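Local coordinates for rRNA N-glycosidase (Bougainvillea spectabilis, PDB 3CTK), which belongs to the ribosome-inactivating proteins, a family of mixed alpha-and-beta fold named for what its members do to ribosomes, at residues Y1-F6 with L49-T54; D44-L49 with P91-S96; R83-D88 with V106-D111; G112-L117 with F155-I160; A120-R125 with N148-A153. All blocks are in the same frame, centred on the assembly; numbering follows the deposited sequence. Where two conformers were deposited one is given.

Interaction 1 (Y1-F6 with L49-T54)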
# COMPACT_ATOMS: atom_id res chain seq x y z
N TYR A 1 2.57 16.53 8.45
CA TYR A 1 2.88 15.35 7.59
C TYR A 1 2.97 15.76 6.13
O TYR A 1 2.23 16.64 5.68
CB TYR A 1 1.79 14.28 7.77
CG TYR A 1 1.63 13.81 9.20
CD1 TYR A 1 0.39 13.91 9.85
CD2 TYR A 1 2.71 13.30 9.92
CE1 TYR A 1 0.24 13.51 11.18
CE2 TYR A 1 2.56 12.89 11.25
CZ TYR A 1 1.33 13.00 11.87
OH TYR A 1 1.18 12.60 13.18
N ASN A 2 3.88 15.14 5.38
CA ASN A 2 4.04 15.47 3.97
C ASN A 2 2.96 14.78 3.14
O ASN A 2 2.40 13.76 3.56
CB ASN A 2 5.41 15.04 3.45
CG ASN A 2 6.55 15.73 4.19
OD1 ASN A 2 6.43 16.89 4.60
ND2 ASN A 2 7.66 15.03 4.35
N THR A 3 2.68 15.33 1.97
CA THR A 3 1.67 14.79 1.07
C THR A 3 2.22 14.53 -0.33
O THR A 3 3.00 15.32 -0.86
CB THR A 3 0.48 15.77 0.92
OG1 THR A 3 -0.14 15.98 2.20
CG2 THR A 3 -0.55 15.21 -0.05
N VAL A 4 1.81 13.41 -0.91
CA VAL A 4 2.19 13.05 -2.28
C VAL A 4 0.84 12.94 -2.97
O VAL A 4 -0.12 12.45 -2.38
CB VAL A 4 2.94 11.70 -2.34
CG1 VAL A 4 4.28 11.82 -1.63
CG2 VAL A 4 2.09 10.61 -1.71
N SER A 5 0.74 13.41 -4.21
CA SER A 5 -0.55 13.38 -4.90
C SER A 5 -0.58 12.60 -6.21
O SER A 5 0.42 12.49 -6.91
CB SER A 5 -1.02 14.81 -5.16
OG SER A 5 -1.14 15.55 -3.96
N PHE A 6 -1.76 12.08 -6.52
CA PHE A 6 -1.98 11.32 -7.75
C PHE A 6 -3.39 11.58 -8.27
O PHE A 6 -4.38 11.31 -7.59
CB PHE A 6 -1.79 9.82 -7.49
CG PHE A 6 -1.91 8.97 -8.72
CD1 PHE A 6 -1.25 9.31 -9.89
CD2 PHE A 6 -2.68 7.81 -8.70
CE1 PHE A 6 -1.34 8.51 -11.03
CE2 PHE A 6 -2.78 6.99 -9.83
CZ PHE A 6 -2.11 7.35 -11.00
N LEU A 49 0.75 11.41 3.76
CA LEU A 49 -0.60 11.48 3.20
C LEU A 49 -0.57 11.34 1.68
O LEU A 49 0.28 11.93 1.01
CB LEU A 49 -1.26 12.79 3.62
CG LEU A 49 -1.26 13.05 5.13
CD1 LEU A 49 -1.80 14.44 5.44
CD2 LEU A 49 -2.09 11.98 5.83
N VAL A 50 -1.50 10.56 1.15
CA VAL A 50 -1.60 10.33 -0.28
C VAL A 50 -2.95 10.86 -0.78
O VAL A 50 -4.00 10.27 -0.49
CB VAL A 50 -1.49 8.83 -0.61
CG1 VAL A 50 -1.70 8.59 -2.10
CG2 VAL A 50 -0.12 8.31 -0.18
N ASP A 51 -2.92 11.97 -1.51
CA ASP A 51 -4.13 12.59 -2.04
C ASP A 51 -4.47 12.01 -3.41
O ASP A 51 -3.76 12.24 -4.39
CB ASP A 51 -3.93 14.10 -2.17
CG ASP A 51 -4.03 14.82 -0.84
OD1 ASP A 51 -3.98 14.15 0.22
OD2 ASP A 51 -4.17 16.06 -0.85
N ILE A 52 -5.58 11.28 -3.48
CA ILE A 52 -6.02 10.67 -4.73
C ILE A 52 -7.27 11.40 -5.20
O ILE A 52 -8.28 11.44 -4.49
CB ILE A 52 -6.35 9.18 -4.55
CG1 ILE A 52 -5.13 8.46 -3.97
CG2 ILE A 52 -6.77 8.57 -5.88
CD1 ILE A 52 -5.41 7.04 -3.54
N THR A 53 -7.21 11.97 -6.40
CA THR A 53 -8.33 12.71 -6.96
C THR A 53 -8.88 12.02 -8.21
O THR A 53 -8.12 11.62 -9.09
CB THR A 53 -7.91 14.14 -7.33
OG1 THR A 53 -7.36 14.79 -6.18
CG2 THR A 53 -9.12 14.94 -7.82
N THR A 54 -10.20 11.90 -8.28
CA THR A 54 -10.86 11.25 -9.42
C THR A 54 -11.11 12.25 -10.55
O THR A 54 -10.98 13.45 -10.37
CB THR A 54 -12.23 10.68 -9.00
OG1 THR A 54 -13.09 11.76 -8.60
CG2 THR A 54 -12.07 9.71 -7.84
O HOH W 1 -3.00 16.06 2.41
O HOH W 2 -3.61 16.72 -3.66
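Y1 CB rests near L49 CG, while the ring leads off, and its hydroxyl hydrogen-bonds the backbone O of D43. N2 O receives the amide of L49 (N to O 2.9 Å) with an N-H...O angle of 177°. From T3 to F6 the chain runs parallel to 49-53, the short axes 22° apart, and the even-numbered residues V4 and F6 carry the backbone bonds. T3 sends its two branches to different partners. OG1 lies by L49 CB, whereas CG2, anti to the backbone N, reaches across D51 at about a right angle and meets its CG at 3.6 Å. V4 donates from N to L49 O and accepts at O from D51 N, and on the inner face its CG2 presses on V50 CG2 (3.5 Å). S5 returns to the face of T3, with OG 3.6 Å from D51 CB. One water joins T3 OG1 to D51 OD1 and another joins S5 OG to D51 OD2, donating to the carboxylate in both cases; the oxygens of D51 are thus tied to the edge strand through solvent. F6 closes the series: its N gives a bond to D51 O, and its O takes one from T53 N (3.1 Å). This is the parallel pair of a beta-alpha-beta unit, with 3-7 outermost in its sheet. Helix 14-25 covers the V4 and V50 face, where F17 stacks on F6, and strand 59-65 continues the sheet beyond 47-53.

Interaction 2 (D44-L49 with P91-S96); sequences DKRFVL and PTVATS
R46 and F47 reach the first turn of helix 92-97 side by side, without a hydrogen bond between the segments. The tip of the F47 ring carries the closer approach: CZ lies 3.5 Å from A94 CA and 3.6 Å from A94 CB. V93 CG1 is shared, touching F47 CZ at 3.9 Å and R46 NH1 at 3.6 Å. The arginine side chain crosses P91 at about a right angle, bringing NH2 to 3.7 Å from P91 CG. Within the same segment, R46 CG lies over one face of the F47 ring, offset toward the rim. With CG anti to the backbone N (chi1 -177°) and a bend at chi2, the arginine turns back past that ring toward P91 and V93. In the next shell, D65 OD1 forms a salt bridge with R46 NE, I41 and T67 also touch the arginine, and L98 packs on F47. P91 occupies the N-cap position, and its O accepts from A94 N, a backbone bond within the first turn, against which the ring rests. The chemistry is therefore divided: between the start of the strand and the start of the helix, ring carbon and guanidinium nitrogens meet apolar carbons, while the arginine's charge is answered by D65 outside the contact.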
# COMPACT_ATOMS: atom_id res chain seq x y z
N ASP A 44 5.31 13.16 14.98
CA ASP A 44 5.10 14.22 14.00
C ASP A 44 5.58 13.87 12.59
O ASP A 44 5.38 14.65 11.65
CB ASP A 44 5.81 15.50 14.46
CG ASP A 44 7.32 15.35 14.48
OD1 ASP A 44 7.80 14.22 14.67
OD2 ASP A 44 8.02 16.37 14.33
N LYS A 45 6.23 12.72 12.43
CA LYS A 45 6.72 12.30 11.12
C LYS A 45 6.29 10.86 10.84
O LYS A 45 6.77 10.23 9.89
CB LYS A 45 8.25 12.40 11.08
CG LYS A 45 8.78 13.82 11.22
CD LYS A 45 10.30 13.86 11.05
CE LYS A 45 11.00 13.09 12.15
NZ LYS A 45 12.49 13.22 12.06
N ARG A 46 5.37 10.38 11.67
CA ARG A 46 4.88 9.01 11.59
C ARG A 46 4.04 8.67 10.36
O ARG A 46 3.98 7.50 9.96
CB ARG A 46 4.09 8.70 12.87
CG ARG A 46 3.55 7.27 12.99
CD ARG A 46 4.66 6.22 13.00
NE ARG A 46 4.11 4.87 13.17
CZ ARG A 46 3.72 4.37 14.34
NH1 ARG A 46 3.84 5.09 15.45
NH2 ARG A 46 3.19 3.16 14.39
N PHE A 47 3.39 9.65 9.74
CA PHE A 47 2.55 9.37 8.58
C PHE A 47 2.84 10.21 7.34
O PHE A 47 3.37 11.31 7.42
CB PHE A 47 1.07 9.56 8.93
CG PHE A 47 0.61 8.77 10.11
CD1 PHE A 47 0.48 9.37 11.36
CD2 PHE A 47 0.33 7.41 9.99
CE1 PHE A 47 0.07 8.62 12.47
CE2 PHE A 47 -0.07 6.66 11.09
CZ PHE A 47 -0.20 7.27 12.33
N VAL A 48 2.47 9.65 6.19
CA VAL A 48 2.60 10.36 4.92
C VAL A 48 1.19 10.31 4.35
O VAL A 48 0.50 9.30 4.47
CB VAL A 48 3.59 9.67 3.94
CG1 VAL A 48 3.19 8.23 3.70
CG2 VAL A 48 3.63 10.44 2.62
N LEU A 49 0.75 11.41 3.76
CA LEU A 49 -0.60 11.48 3.20
C LEU A 49 -0.57 11.34 1.68
O LEU A 49 0.28 11.93 1.01
CB LEU A 49 -1.26 12.79 3.62
CG LEU A 49 -1.26 13.05 5.13
CD1 LEU A 49 -1.80 14.44 5.44
CD2 LEU A 49 -2.09 11.98 5.83
N PRO A 91 -2.65 2.17 15.15
CA PRO A 91 -1.93 2.78 16.27
C PRO A 91 -2.74 3.91 16.91
O PRO A 91 -3.45 4.64 16.22
CB PRO A 91 -0.65 3.29 15.63
CG PRO A 91 -0.42 2.32 14.51
CD PRO A 91 -1.81 2.15 13.93
N THR A 92 -2.63 4.06 18.22
CA THR A 92 -3.35 5.12 18.91
C THR A 92 -2.94 6.47 18.35
O THR A 92 -3.76 7.39 18.25
CB THR A 92 -3.07 5.09 20.43
OG1 THR A 92 -3.49 3.84 20.97
CG2 THR A 92 -3.83 6.22 21.13
N VAL A 93 -1.67 6.60 17.95
CA VAL A 93 -1.19 7.86 17.40
C VAL A 93 -1.95 8.22 16.12
O VAL A 93 -2.06 9.40 15.78
CB VAL A 93 0.33 7.80 17.10
CG1 VAL A 93 0.63 6.70 16.10
CG2 VAL A 93 0.82 9.14 16.59
N ALA A 94 -2.47 7.22 15.43
CA ALA A 94 -3.21 7.45 14.19
C ALA A 94 -4.55 8.15 14.47
O ALA A 94 -4.86 9.18 13.88
CB ALA A 94 -3.45 6.13 13.46
N THR A 95 -5.34 7.57 15.36
CA THR A 95 -6.63 8.16 15.67
C THR A 95 -6.49 9.44 16.49
O THR A 95 -7.38 10.29 16.48
CB THR A 95 -7.53 7.16 16.42
OG1 THR A 95 -6.78 6.53 17.47
CG2 THR A 95 -8.05 6.09 15.47
N SER A 96 -5.37 9.60 17.19
CA SER A 96 -5.15 10.79 18.00
C SER A 96 -4.59 11.98 17.23
O SER A 96 -4.96 13.12 17.51
CB SER A 96 -4.21 10.48 19.17
OG SER A 96 -4.79 9.55 20.07

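Interaction 3 (R83-D88 with V106-D111)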
# COMPACT_ATOMS: atom_id res chain seq x y z
N ARG A 83 -14.61 14.04 6.81
CA ARG A 83 -14.96 12.85 7.58
C ARG A 83 -13.73 11.96 7.63
O ARG A 83 -13.12 11.67 6.60
CB ARG A 83 -16.11 12.08 6.93
CG ARG A 83 -16.36 10.71 7.58
CD ARG A 83 -17.62 10.04 7.06
NE ARG A 83 -17.59 9.86 5.61
CZ ARG A 83 -18.62 9.40 4.90
NH1 ARG A 83 -19.75 9.06 5.51
NH2 ARG A 83 -18.51 9.27 3.58
N ALA A 84 -13.35 11.55 8.84
CA ALA A 84 -12.19 10.69 9.03
C ALA A 84 -12.68 9.26 9.21
O ALA A 84 -13.56 9.00 10.03
CB ALA A 84 -11.39 11.12 10.25
N VAL A 85 -12.11 8.34 8.44
CA VAL A 85 -12.50 6.95 8.51
C VAL A 85 -11.26 6.13 8.84
O VAL A 85 -10.27 6.17 8.11
CB VAL A 85 -13.10 6.47 7.17
CG1 VAL A 85 -13.52 5.01 7.26
CG2 VAL A 85 -14.29 7.36 6.80
N PHE A 86 -11.30 5.41 9.95
CA PHE A 86 -10.16 4.60 10.37
C PHE A 86 -10.45 3.12 10.42
O PHE A 86 -11.55 2.69 10.75
CB PHE A 86 -9.69 5.01 11.77
CG PHE A 86 -9.16 6.42 11.86
CD1 PHE A 86 -9.95 7.43 12.39
CD2 PHE A 86 -7.87 6.72 11.44
CE1 PHE A 86 -9.45 8.73 12.52
CE2 PHE A 86 -7.36 8.01 11.56
CZ PHE A 86 -8.15 9.02 12.10
N LEU A 87 -9.44 2.32 10.09
CA LEU A 87 -9.56 0.88 10.16
C LEU A 87 -9.46 0.56 11.65
O LEU A 87 -8.95 1.38 12.42
CB LEU A 87 -8.41 0.21 9.40
CG LEU A 87 -8.51 0.23 7.88
CD1 LEU A 87 -7.14 0.01 7.25
CD2 LEU A 87 -9.50 -0.84 7.44
N ASP A 88 -9.95 -0.60 12.06
CA ASP A 88 -9.87 -0.97 13.47
C ASP A 88 -8.44 -1.43 13.76
O ASP A 88 -7.70 -1.82 12.86
CB ASP A 88 -10.87 -2.10 13.77
CG ASP A 88 -10.98 -2.41 15.25
OD1 ASP A 88 -10.84 -1.49 16.09
OD2 ASP A 88 -11.24 -3.59 15.59
N VAL A 106 -14.95 7.98 12.10
CA VAL A 106 -15.52 6.64 12.06
C VAL A 106 -14.48 5.56 12.30
O VAL A 106 -13.42 5.55 11.68
CB VAL A 106 -16.19 6.38 10.69
CG1 VAL A 106 -16.69 4.94 10.60
CG2 VAL A 106 -17.35 7.35 10.49
N THR A 107 -14.77 4.66 13.23
CA THR A 107 -13.88 3.54 13.50
C THR A 107 -14.61 2.34 12.92
O THR A 107 -15.67 1.95 13.42
CB THR A 107 -13.63 3.33 15.01
OG1 THR A 107 -14.86 3.47 15.74
CG2 THR A 107 -12.61 4.33 15.52
N LEU A 108 -14.06 1.77 11.85
CA LEU A 108 -14.65 0.62 11.19
C LEU A 108 -14.58 -0.61 12.09
O LEU A 108 -13.79 -0.66 13.03
CB LEU A 108 -13.92 0.36 9.86
CG LEU A 108 -14.01 1.52 8.85
CD1 LEU A 108 -13.03 1.30 7.70
CD2 LEU A 108 -15.44 1.63 8.35
N THR A 109 -15.41 -1.61 11.80
CA THR A 109 -15.44 -2.82 12.60
C THR A 109 -14.38 -3.84 12.20
O THR A 109 -14.18 -4.83 12.91
CB THR A 109 -16.83 -3.49 12.55
OG1 THR A 109 -17.15 -3.82 11.19
CG2 THR A 109 -17.89 -2.56 13.12
N PHE A 110 -13.71 -3.60 11.08
CA PHE A 110 -12.66 -4.51 10.61
C PHE A 110 -11.30 -3.82 10.54
O PHE A 110 -11.21 -2.60 10.41
CB PHE A 110 -13.04 -5.08 9.23
CG PHE A 110 -13.39 -4.04 8.19
CD1 PHE A 110 -12.39 -3.40 7.46
CD2 PHE A 110 -14.72 -3.72 7.93
CE1 PHE A 110 -12.72 -2.45 6.48
CE2 PHE A 110 -15.05 -2.78 6.95
CZ PHE A 110 -14.05 -2.14 6.23
N ASP A 111 -10.23 -4.61 10.66
CA ASP A 111 -8.88 -4.05 10.60
C ASP A 111 -8.34 -4.13 9.17
O ASP A 111 -9.03 -4.59 8.26
CB ASP A 111 -7.95 -4.77 11.59
CG ASP A 111 -7.67 -6.21 11.22
OD1 ASP A 111 -7.34 -7.00 12.13
OD2 ASP A 111 -7.76 -6.57 10.03
O HOH W 3 -11.91 -5.71 14.30
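V85 and V106 pair as the first bridge of a parallel beta-alpha-beta crossover, in which strand 81-88 leads through helix 92-97 to the edge strand 105-108. The close part is regular. V106 N binds A84 O and F86 N binds V106 O, each at 2.7 Å, and L108 N follows to F86 O with an almost straight N-H of 174°. On the face of V85, its CG1 meets L108 CD1 at 3.8 Å, the two side chains crossing at a slant. L108 CG also comes to 3.3 Å from F86 O, and L87 CD2 joins the same apolar patch, 3.7 Å from F110 CE1. F110 gets there although its CB points off: CG sits between the backbone N and carbonyl carbon (chi1 53°), folding the ring back toward L87. F156 and I152 of helix 149-168 cover this patch, and A153 closes on F110. The outer side is different. T107 projects on the opposite face, exposed, and at T109 and F110 the chain turns a corner, so the regular pairing lapses. D88 N still binds F110 O, but it approaches from 40° out of the carbonyl plane. Past the corner, D111 turns its carboxylate away toward S113, which hydrogen-bonds OD2, while D88 OD2 takes a water. That water bridges the two segments, donating both to D88 OD2, at 2.6 Å, and to T109 O.

Interaction 4 (G112-L117 with F155-I160)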
# COMPACT_ATOMS: atom_id res chain seq x y z
N GLY A 112 -7.10 -3.69 8.99
CA GLY A 112 -6.51 -3.68 7.66
C GLY A 112 -5.83 -4.93 7.13
O GLY A 112 -5.21 -4.88 6.07
N SER A 113 -5.93 -6.05 7.84
CA SER A 113 -5.31 -7.28 7.36
C SER A 113 -6.09 -7.74 6.14
O SER A 113 -7.28 -7.48 6.02
CB SER A 113 -5.33 -8.36 8.45
OG SER A 113 -6.66 -8.69 8.82
N TYR A 114 -5.43 -8.43 5.21
CA TYR A 114 -6.14 -8.88 4.03
C TYR A 114 -7.29 -9.84 4.36
O TYR A 114 -8.32 -9.83 3.69
CB TYR A 114 -5.19 -9.54 3.03
CG TYR A 114 -4.37 -8.55 2.23
CD1 TYR A 114 -5.00 -7.51 1.55
CD2 TYR A 114 -2.99 -8.67 2.14
CE1 TYR A 114 -4.25 -6.60 0.79
CE2 TYR A 114 -2.24 -7.77 1.38
CZ TYR A 114 -2.88 -6.74 0.71
OH TYR A 114 -2.15 -5.84 -0.03
N GLN A 115 -7.12 -10.65 5.40
CA GLN A 115 -8.17 -11.60 5.75
C GLN A 115 -9.45 -10.91 6.19
O GLN A 115 -10.54 -11.28 5.77
CB GLN A 115 -7.70 -12.55 6.85
CG GLN A 115 -8.69 -13.66 7.17
CD GLN A 115 -9.12 -14.45 5.94
OE1 GLN A 115 -10.07 -14.08 5.25
NE2 GLN A 115 -8.40 -15.53 5.65
N LYS A 116 -9.32 -9.88 7.03
CA LYS A 116 -10.49 -9.16 7.50
C LYS A 116 -11.10 -8.31 6.40
O LYS A 116 -12.32 -8.18 6.32
CB LYS A 116 -10.12 -8.28 8.70
CG LYS A 116 -9.59 -9.06 9.90
CD LYS A 116 -10.61 -10.08 10.39
CE LYS A 116 -10.05 -10.87 11.57
NZ LYS A 116 -11.01 -11.90 12.05
N LEU A 117 -10.26 -7.75 5.54
CA LEU A 117 -10.75 -6.93 4.43
C LEU A 117 -11.53 -7.74 3.41
O LEU A 117 -12.59 -7.31 2.95
CB LEU A 117 -9.59 -6.21 3.73
CG LEU A 117 -8.94 -5.04 4.47
CD1 LEU A 117 -7.73 -4.55 3.69
CD2 LEU A 117 -9.95 -3.91 4.64
N PHE A 155 -12.59 -0.60 -1.44
CA PHE A 155 -11.72 0.53 -1.70
C PHE A 155 -10.33 0.27 -1.10
O PHE A 155 -9.31 0.45 -1.76
CB PHE A 155 -12.31 1.81 -1.10
CG PHE A 155 -11.31 2.93 -0.98
CD1 PHE A 155 -10.80 3.56 -2.11
CD2 PHE A 155 -10.87 3.34 0.28
CE1 PHE A 155 -9.85 4.56 -2.00
CE2 PHE A 155 -9.91 4.36 0.40
CZ PHE A 155 -9.40 4.97 -0.74
N PHE A 156 -10.30 -0.16 0.16
CA PHE A 156 -9.03 -0.43 0.82
C PHE A 156 -8.23 -1.50 0.07
O PHE A 156 -7.03 -1.34 -0.13
CB PHE A 156 -9.24 -0.86 2.28
CG PHE A 156 -9.42 0.30 3.23
CD1 PHE A 156 -10.59 0.44 3.97
CD2 PHE A 156 -8.41 1.25 3.39
CE1 PHE A 156 -10.76 1.50 4.85
CE2 PHE A 156 -8.57 2.32 4.27
CZ PHE A 156 -9.75 2.44 5.00
N LEU A 157 -8.89 -2.57 -0.33
CA LEU A 157 -8.19 -3.64 -1.05
C LEU A 157 -7.53 -3.12 -2.32
O LEU A 157 -6.39 -3.47 -2.63
CB LEU A 157 -9.16 -4.77 -1.41
CG LEU A 157 -9.61 -5.63 -0.21
CD1 LEU A 157 -10.73 -6.58 -0.62
CD2 LEU A 157 -8.41 -6.40 0.31
N ILE A 158 -8.24 -2.26 -3.05
CA ILE A 158 -7.69 -1.71 -4.29
C ILE A 158 -6.57 -0.72 -4.04
O ILE A 158 -5.48 -0.84 -4.61
CB ILE A 158 -8.81 -1.05 -5.13
CG1 ILE A 158 -9.86 -2.10 -5.51
CG2 ILE A 158 -8.21 -0.40 -6.38
CD1 ILE A 158 -11.09 -1.54 -6.20
N VAL A 159 -6.80 0.26 -3.16
CA VAL A 159 -5.78 1.27 -2.90
C VAL A 159 -4.53 0.73 -2.21
O VAL A 159 -3.41 1.17 -2.50
CB VAL A 159 -6.36 2.45 -2.08
CG1 VAL A 159 -6.41 2.12 -0.60
CG2 VAL A 159 -5.54 3.71 -2.34
N ILE A 160 -4.69 -0.24 -1.31
CA ILE A 160 -3.53 -0.80 -0.62
C ILE A 160 -2.59 -1.48 -1.61
O ILE A 160 -1.36 -1.33 -1.52
CB ILE A 160 -3.96 -1.83 0.46
CG1 ILE A 160 -4.59 -1.09 1.65
CG2 ILE A 160 -2.76 -2.65 0.91
CD1 ILE A 160 -5.22 -2.01 2.69
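L117 and L157 share a conformation, CG anti to the carbonyl carbon (chi1 -73° and -72°), that lets the two leucines slide past each other in opposite directions. L157 CD2 consequently lodges 3.6 Å from L117 CB, and the same methyl lies at the edge of the Y114 ring, near its plane and 3.8 Å from CD1. Further along helix 149-168, L117 and I160 reach toward each other tip to tip, CD1 to CD1 at 3.7 Å. The second leucine branch, L117 CD2, turns instead to F156 CB. I160 makes contact with both of its branches, for its CG2 lies 3.4 Å from Y114 OH. That hydroxyl is not left to carbon alone: E165 OE2 hydrogen-bonds it, and R125 makes a cation-pi contact with the ring. S113 is the N-cap of helix 114-121, its OG accepting a long, weak bond from K116 N. Around the contact, V71 of the central sheet touches F156 and I160, while L128 packs on L157. The whole is a buried, largely apolar helix-helix interface of aliphatic side chains and the Y114 ring, in which the short helix 114-121 packs against the long helix 149-168 in the interior of the ribosome-inactivating protein fold.

Interaction 5 (A120-R125 with N148-A153); sequences AAKVDR and NGQEIA
The Q150 amide is the flat group that reaches across to A121, and it does so in its own plane: A121 O, met by NE2, lies only 7° out of it. K122 CG and CD lie over one face of the amide at its NE2 end, each 3.7 Å from NE2, the two side chains crossing at about a right angle. Seen from the carbonyl the match is poorer, because NE2 stands above the A121 carbonyl plane, 51° out of it. The bond from NE2 to A121 O is fairly long at 3.2 Å, though its N-H is aimed well (166°). Q150 reaches A121 because its chain is extended, with CG anti to the backbone N. Nearer the backbone, its CA makes a CH contact to A120 O. The rest is alanine on alanine: A153 CB sits 3.7 Å from A120 CB and 3.8 Å from A121 CB, and their small size is consistent with the close approach of the backbones, A121 CA to Q150 CA 4.4 Å. N148 caps the second helix, its OD1 accepting from E151 N. F110 covers A120 and A153. K122, with positive phi, ends the first helix, and its exposed chain lies at the outer margin. The chemistry implies a methyl-lined approach supplemented by one side-chain bond, which gives a carbonyl at the helix's C-terminal end an external donor.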
# COMPACT_ATOMS: atom_id res chain seq x y z
N ALA A 120 -14.94 -8.69 4.68
CA ALA A 120 -15.89 -7.58 4.68
C ALA A 120 -16.32 -7.22 3.27
O ALA A 120 -17.48 -6.89 3.02
CB ALA A 120 -15.27 -6.36 5.38
N ALA A 121 -15.38 -7.29 2.33
CA ALA A 121 -15.66 -6.96 0.93
C ALA A 121 -16.44 -8.08 0.25
O ALA A 121 -17.17 -7.84 -0.72
CB ALA A 121 -14.35 -6.72 0.18
N LYS A 122 -16.28 -9.30 0.76
CA LYS A 122 -16.93 -10.50 0.25
C LYS A 122 -16.37 -10.93 -1.10
O LYS A 122 -17.02 -11.64 -1.86
CB LYS A 122 -18.45 -10.28 0.16
CG LYS A 122 -19.07 -9.94 1.51
CD LYS A 122 -20.57 -10.19 1.53
CE LYS A 122 -21.15 -9.93 2.91
NZ LYS A 122 -22.58 -10.36 2.99
N VAL A 123 -15.14 -10.50 -1.37
CA VAL A 123 -14.45 -10.85 -2.61
C VAL A 123 -12.96 -10.96 -2.30
O VAL A 123 -12.39 -10.11 -1.62
CB VAL A 123 -14.67 -9.77 -3.71
CG1 VAL A 123 -14.12 -8.44 -3.25
CG2 VAL A 123 -14.01 -10.22 -5.01
N ASP A 124 -12.33 -12.02 -2.80
CA ASP A 124 -10.91 -12.22 -2.55
C ASP A 124 -10.03 -11.42 -3.51
O ASP A 124 -10.46 -11.05 -4.61
CB ASP A 124 -10.58 -13.71 -2.65
CG ASP A 124 -9.84 -14.21 -1.43
OD1 ASP A 124 -8.72 -13.71 -1.16
OD2 ASP A 124 -10.38 -15.09 -0.73
N ARG A 125 -8.79 -11.16 -3.09
CA ARG A 125 -7.84 -10.40 -3.90
C ARG A 125 -7.70 -10.90 -5.34
O ARG A 125 -7.63 -10.10 -6.28
CB ARG A 125 -6.46 -10.39 -3.25
CG ARG A 125 -6.31 -9.47 -2.05
CD ARG A 125 -4.91 -9.59 -1.46
NE ARG A 125 -4.76 -10.82 -0.69
CZ ARG A 125 -3.59 -11.33 -0.30
NH1 ARG A 125 -2.45 -10.72 -0.61
NH2 ARG A 125 -3.56 -12.44 0.42
N ASN A 148 -20.71 2.23 4.39
CA ASN A 148 -21.06 0.87 4.00
C ASN A 148 -19.77 0.05 4.08
O ASN A 148 -18.89 0.17 3.23
CB ASN A 148 -21.62 0.84 2.58
CG ASN A 148 -22.02 -0.55 2.14
OD1 ASN A 148 -21.20 -1.47 2.13
ND2 ASN A 148 -23.28 -0.71 1.77
N GLY A 149 -19.68 -0.78 5.11
CA GLY A 149 -18.50 -1.60 5.32
C GLY A 149 -17.99 -2.37 4.11
O GLY A 149 -16.78 -2.39 3.86
N GLN A 150 -18.89 -3.00 3.37
CA GLN A 150 -18.49 -3.78 2.21
C GLN A 150 -17.83 -2.94 1.11
O GLN A 150 -16.78 -3.33 0.58
CB GLN A 150 -19.70 -4.52 1.63
CG GLN A 150 -19.41 -5.26 0.33
CD GLN A 150 -20.58 -6.12 -0.12
OE1 GLN A 150 -21.74 -5.77 0.09
NE2 GLN A 150 -20.27 -7.24 -0.75
N GLU A 151 -18.42 -1.80 0.78
CA GLU A 151 -17.86 -0.94 -0.25
C GLU A 151 -16.53 -0.33 0.16
O GLU A 151 -15.61 -0.20 -0.65
CB GLU A 151 -18.85 0.16 -0.62
CG GLU A 151 -20.09 -0.36 -1.32
CD GLU A 151 -19.76 -1.11 -2.59
OE1 GLU A 151 -19.17 -0.50 -3.50
OE2 GLU A 151 -20.08 -2.32 -2.67
N ILE A 152 -16.42 0.03 1.44
CA ILE A 152 -15.19 0.62 1.95
C ILE A 152 -14.06 -0.41 1.96
O ILE A 152 -12.91 -0.09 1.68
CB ILE A 152 -15.40 1.21 3.36
CG1 ILE A 152 -16.35 2.41 3.26
CG2 ILE A 152 -14.08 1.65 3.96
CD1 ILE A 152 -16.83 2.95 4.61
N ALA A 153 -14.40 -1.66 2.27
CA ALA A 153 -13.38 -2.71 2.28
C ALA A 153 -12.83 -2.90 0.87
O ALA A 153 -11.64 -3.13 0.68
CB ALA A 153 -13.97 -4.03 2.80

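Interactions 1, 2 and 3 all reach the six-stranded mixed sheet; interactions 1 and 3 lie at its two outer edges, 19 Å apart between centres, each pairing the parallel strands of a beta-alpha-beta unit. Interaction 2 shares L49 and strand 47-53 with interaction 1, and its helix 92-97 is the crossover of interaction 3. Along the chain, interaction 2 alternates with both. Interactions 4 and 5 come later, with 5 nested inside 4 and centres 8 Å apart; both join helices 114-121 and 149-168. F110, L108 and L87 of interaction 3 touch that helix pair, and I52 meets V159, so the sheet packs directly against these helices.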